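Local coordinates for protein diaminobutyrate-pyruvate transaminase and L-2,4-diaminobutyrate decarboxylase (Vibrio parahaemolyticus, PDB 2QMA) that probably acts as the pyridoxal-phosphate-dependent decarboxylase of L-2,4-diaminobutyrate, being the C-terminal domain of a longer protein that also carries an aminotransferase part, at residues V116-M121 against D376-F381; D414-L419 against F429-E434. One frame throughout, in Å; residues are numbered along the deposited sequence.

Contact 1. Residues V116-M121 against D376-F381; sequences VAAEAM and DALKVF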
# COMPACT_ATOMS: atom_id res chain seq x y z
N VAL A 116 16.10 2.48 -3.11
CA VAL A 116 16.37 2.92 -1.73
C VAL A 116 16.54 4.46 -1.63
O VAL A 116 15.98 5.10 -0.74
CB VAL A 116 17.53 2.11 -1.10
CG1 VAL A 116 17.85 2.57 0.36
CG2 VAL A 116 17.20 0.64 -1.11
N ALA A 117 17.30 5.06 -2.54
CA ALA A 117 17.46 6.53 -2.57
C ALA A 117 16.09 7.15 -2.78
O ALA A 117 15.75 8.10 -2.09
CB ALA A 117 18.41 6.97 -3.69
N ALA A 118 15.31 6.62 -3.73
CA ALA A 118 13.96 7.14 -4.01
C ALA A 118 13.08 7.17 -2.74
O ALA A 118 12.34 8.13 -2.51
CB ALA A 118 13.28 6.34 -5.15
N GLU A 119 13.17 6.14 -1.90
CA GLU A 119 12.35 6.09 -0.70
C GLU A 119 12.64 7.25 0.22
O GLU A 119 11.73 7.74 0.88
CB GLU A 119 12.59 4.80 0.09
CG GLU A 119 12.05 3.55 -0.60
CD GLU A 119 10.55 3.34 -0.45
OE1 GLU A 119 9.84 4.33 -0.22
OE2 GLU A 119 10.08 2.20 -0.58
N ALA A 120 13.91 7.66 0.29
CA ALA A 120 14.32 8.82 1.10
C ALA A 120 13.61 10.10 0.68
O ALA A 120 13.12 10.86 1.55
CB ALA A 120 15.88 9.01 1.09
N MSE A 121 13.50 10.31 -0.63
CA MSE A 121 12.78 11.45 -1.18
C MSE A 121 11.26 11.31 -1.03
O MSE A 121 10.58 12.26 -0.69
CB MSE A 121 13.19 11.70 -2.63
CG MSE A 121 14.67 12.02 -2.77
SE MSE A 121 15.27 12.09 -4.62
CE MSE A 121 14.35 13.73 -5.13
N ASP A 376 5.18 5.67 -4.94
CA ASP A 376 6.06 4.57 -5.31
C ASP A 376 6.69 4.66 -6.75
O ASP A 376 7.75 4.06 -7.04
CB ASP A 376 5.34 3.22 -5.14
CG ASP A 376 5.04 2.90 -3.69
OD1 ASP A 376 5.96 3.11 -2.88
OD2 ASP A 376 3.90 2.46 -3.37
N ALA A 377 6.02 5.37 -7.63
CA ALA A 377 6.42 5.41 -9.04
C ALA A 377 7.79 6.10 -9.14
O ALA A 377 8.50 5.95 -10.15
CB ALA A 377 5.39 6.14 -9.87
N LEU A 378 8.17 6.83 -8.09
CA LEU A 378 9.47 7.56 -8.10
C LEU A 378 10.60 6.56 -8.19
O LEU A 378 11.57 6.77 -8.92
CB LEU A 378 9.65 8.54 -6.91
CG LEU A 378 11.00 9.34 -6.89
CD1 LEU A 378 11.09 10.34 -8.04
CD2 LEU A 378 11.27 10.08 -5.54
N LYS A 379 10.43 5.41 -7.52
CA LYS A 379 11.40 4.34 -7.54
C LYS A 379 11.72 3.92 -8.99
O LYS A 379 12.89 3.89 -9.36
CB LYS A 379 10.90 3.12 -6.77
CG LYS A 379 10.56 3.39 -5.31
CD LYS A 379 9.70 2.23 -4.77
CE LYS A 379 9.08 2.60 -3.49
NZ LYS A 379 8.51 1.40 -2.81
N VAL A 380 10.68 3.61 -9.79
CA VAL A 380 10.91 3.15 -11.16
C VAL A 380 11.47 4.32 -11.98
O VAL A 380 12.35 4.12 -12.84
CB VAL A 380 9.62 2.60 -11.82
CG1 VAL A 380 9.93 2.04 -13.21
CG2 VAL A 380 8.95 1.51 -10.94
N PHE A 381 10.95 5.53 -11.76
CA PHE A 381 11.37 6.71 -12.52
C PHE A 381 12.88 6.90 -12.34
O PHE A 381 13.61 7.08 -13.33
CB PHE A 381 10.55 7.94 -12.08
CG PHE A 381 10.90 9.23 -12.78
CD1 PHE A 381 10.45 9.49 -14.07
CD2 PHE A 381 11.58 10.24 -12.10
CE1 PHE A 381 10.70 10.71 -14.68
CE2 PHE A 381 11.84 11.46 -12.72
CZ PHE A 381 11.39 11.69 -14.01
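Glu119 and Lys379 meet because both side chains leave their helices with CG beside the backbone N (chi1 -70° for the glutamate) and then part ways in shape: the glutamate folds at chi2 (-80°), whereas the lysine runs out almost straight to its ammonium. The two chains cross at a slant, and NZ of Lys379 lies 2.8 Å from OE2 of Glu119, a charged hydrogen bond that reaches the oxygen from above the carboxylate plane. A second, weak bond ties the same NZ to OD1 of Asp376 at 3.1 Å, three residues earlier in the same segment. Backbone oxygens of Thr330 and Ser332 also accept from this nitrogen, so the buried charge is surrounded by oxygen. OE2 of Glu119 is also hydrogen-bonded to OG1 of Thr330. Arg374 of the same chain bridges OE1 of Glu119 and OD1 of Asp376, while Arg374 of the second subunit reaches OE2 of Glu119; these cations probably help to keep both carboxylates ionised although they stand near each other. The network therefore lies at the dimer interface of this decarboxylase domain, where helix 113-125 packs on the first turns of helix 377-386. The short helical segments run at 136° to one another, their axes 8.4 Å apart at closest. The small side chain of Ala118 is consistent with this close approach: its CB points at the partner helix and rests 3.6 Å from CA of Lys379, with CG of that lysine alongside at 4.0 Å. Beyond it, Leu378 places its CD2 methyl 3.8 Å from CB of Met121, a selenomethionine, and equally near the carbonyl oxygen of Ala118. Met382, one turn further along helix 377-386, continues this apolar side against both Ala118 and Met121.

Contact 2. Residues D414-L419 against F429-E434; sequences DQFELL and FRATHE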
# COMPACT_ATOMS: atom_id res chain seq x y z
N ASP A 414 25.27 -36.36 -6.30
CA ASP A 414 24.60 -37.55 -5.76
C ASP A 414 23.90 -37.30 -4.41
O ASP A 414 23.07 -38.12 -4.00
CB ASP A 414 25.57 -38.76 -5.56
CG ASP A 414 26.86 -38.70 -6.43
OD1 ASP A 414 27.16 -37.70 -7.15
OD2 ASP A 414 27.62 -39.71 -6.38
N GLN A 415 24.23 -36.19 -3.74
CA GLN A 415 23.64 -35.83 -2.45
C GLN A 415 22.26 -35.17 -2.56
O GLN A 415 21.57 -34.99 -1.55
CB GLN A 415 24.59 -34.94 -1.63
CG GLN A 415 25.92 -35.57 -1.24
CD GLN A 415 25.73 -36.71 -0.26
OE1 GLN A 415 25.62 -37.87 -0.66
NE2 GLN A 415 25.65 -36.39 1.03
N PHE A 416 21.85 -34.83 -3.79
CA PHE A 416 20.58 -34.15 -4.06
C PHE A 416 19.87 -34.81 -5.22
O PHE A 416 20.48 -35.59 -5.96
CB PHE A 416 20.80 -32.66 -4.34
CG PHE A 416 21.44 -31.92 -3.18
CD1 PHE A 416 20.65 -31.46 -2.14
CD2 PHE A 416 22.82 -31.74 -3.12
CE1 PHE A 416 21.22 -30.81 -1.03
CE2 PHE A 416 23.42 -31.09 -2.03
CZ PHE A 416 22.62 -30.63 -0.98
N GLU A 417 18.60 -34.50 -5.37
CA GLU A 417 17.82 -34.91 -6.52
C GLU A 417 17.09 -33.70 -7.10
O GLU A 417 16.33 -33.03 -6.40
CB GLU A 417 16.85 -36.01 -6.13
CG GLU A 417 15.81 -36.32 -7.22
CD GLU A 417 14.79 -37.38 -6.81
OE1 GLU A 417 14.49 -37.52 -5.60
OE2 GLU A 417 14.26 -38.04 -7.73
N LEU A 418 17.35 -33.41 -8.37
CA LEU A 418 16.67 -32.34 -9.04
C LEU A 418 15.21 -32.78 -9.30
O LEU A 418 14.97 -33.87 -9.84
CB LEU A 418 17.41 -31.98 -10.35
CG LEU A 418 16.79 -30.88 -11.21
CD1 LEU A 418 16.98 -29.53 -10.55
CD2 LEU A 418 17.36 -30.87 -12.61
N LEU A 419 14.24 -31.93 -8.92
CA LEU A 419 12.80 -32.26 -9.08
C LEU A 419 12.02 -31.60 -10.27
O LEU A 419 10.89 -32.00 -10.57
CB LEU A 419 12.06 -32.04 -7.76
CG LEU A 419 12.47 -33.04 -6.65
CD1 LEU A 419 12.03 -32.55 -5.28
CD2 LEU A 419 11.93 -34.46 -6.95
N PHE A 429 14.30 -29.00 -5.88
CA PHE A 429 15.18 -30.12 -5.61
C PHE A 429 15.01 -30.56 -4.17
O PHE A 429 14.28 -29.97 -3.43
CB PHE A 429 16.63 -29.71 -5.87
CG PHE A 429 17.19 -28.77 -4.82
CD1 PHE A 429 18.06 -29.25 -3.83
CD2 PHE A 429 16.85 -27.42 -4.82
CE1 PHE A 429 18.60 -28.40 -2.85
CE2 PHE A 429 17.39 -26.55 -3.86
CZ PHE A 429 18.26 -27.05 -2.87
N ARG A 430 15.71 -31.62 -3.79
CA ARG A 430 15.61 -32.09 -2.43
C ARG A 430 16.91 -32.77 -2.09
O ARG A 430 17.64 -33.18 -2.99
CB ARG A 430 14.43 -33.06 -2.28
CG ARG A 430 14.53 -34.34 -3.07
CD ARG A 430 13.41 -35.24 -2.63
NE ARG A 430 13.29 -36.45 -3.43
CZ ARG A 430 12.27 -37.31 -3.31
NH1 ARG A 430 11.30 -37.08 -2.43
NH2 ARG A 430 12.21 -38.38 -4.09
N ALA A 431 17.24 -32.80 -0.79
CA ALA A 431 18.30 -33.67 -0.30
C ALA A 431 17.86 -35.13 -0.44
O ALA A 431 16.70 -35.46 -0.19
CB ALA A 431 18.63 -33.35 1.16
N THR A 432 18.79 -35.99 -0.83
CA THR A 432 18.47 -37.39 -1.05
C THR A 432 19.27 -38.30 -0.09
O THR A 432 20.28 -37.88 0.48
CB THR A 432 18.62 -37.74 -2.55
OG1 THR A 432 17.93 -38.95 -2.85
CG2 THR A 432 20.10 -37.86 -2.94
N HIS A 433 18.79 -39.53 0.11
CA HIS A 433 19.41 -40.54 1.01
C HIS A 433 18.80 -41.90 0.65
O HIS A 433 17.62 -41.95 0.29
CB HIS A 433 19.10 -40.21 2.48
CG HIS A 433 19.95 -40.97 3.47
ND1 HIS A 433 19.49 -42.09 4.13
CD2 HIS A 433 21.21 -40.76 3.91
CE1 HIS A 433 20.44 -42.55 4.93
NE2 HIS A 433 21.49 -41.75 4.82
N GLU A 434 19.60 -42.97 0.74
CA GLU A 434 19.13 -44.32 0.33
C GLU A 434 18.01 -44.94 1.19
O GLU A 434 17.28 -45.80 0.71
CB GLU A 434 20.29 -45.34 0.15
CG GLU A 434 21.58 -45.07 0.94
CD GLU A 434 22.32 -46.35 1.37
OE1 GLU A 434 22.05 -46.86 2.48
OE2 GLU A 434 23.20 -46.83 0.62
O HOH W 1 22.51 -38.84 0.21
O HOH W 2 15.87 -39.55 -4.71
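Strands 416-418 and 429-431 run antiparallel at 164°, with Glu417 and Arg430 as the hydrogen-bonded pair: Glu417 N gives to Arg430 O at 2.9 Å, and Arg430 N returns a bond to Glu417 O. Past the strand end, Thr432 N donates to Gln415 O in a nearly straight bond, while its CG2 methyl packs against the backbone of Asp414 and Gln415. Arg430 and Glu417 extend side by side on one face. The guanidinium turns its NE edge to the carboxylate, and both NE (2.7 Å) and NH2 (2.9 Å) of Arg430 converge on the single oxygen OE1 of Glu417, from its anti and syn sides respectively; the two flat groups are twisted 38° apart. A water also donates to this OE1 and links it to OG1 of Thr432, so three donors grip one oxygen. Leu419 crosses the arginine at about a right angle, its CD1 3.8 Å from CG of Arg430 and its CD2 over one guanidinium face. These strands form a beta hairpin at the edge of the four-stranded antiparallel sheet, with 416-418 outermost and strand 465-471 beyond 426-431. On the face away from the salt bridge, Phe429 stands beside Phe416, the two side chains pointing the same way and their ring planes inclined at 68°. CD1 of Phe416 comes 3.8 Å from CE1 of Phe429, meeting that ring at its edge. Ile410 of helix 389-411 and Leu486 of helix 479-495 pack against both phenylalanines, and Phe470 meets Phe429 edge-to-face.

Contacts 1 and 2 lie on opposite sides of the chain's centre, their centres 42 Å apart and their nearest atoms about 27 Å apart, so neither touches the other. They follow in series: 116-121 closes on 376-381 before the hairpin of 414-419 and 429-434 begins, and helix 389-411 occupies the chain between them. Contact 1 is wholly buried and reaches the second subunit, whereas contact 2 is partly open and touches no other chain of the assembly. Neither adjoins Lys325, the residue predicted to carry pyridoxal phosphate, which is not present as the modified lysine in this structure.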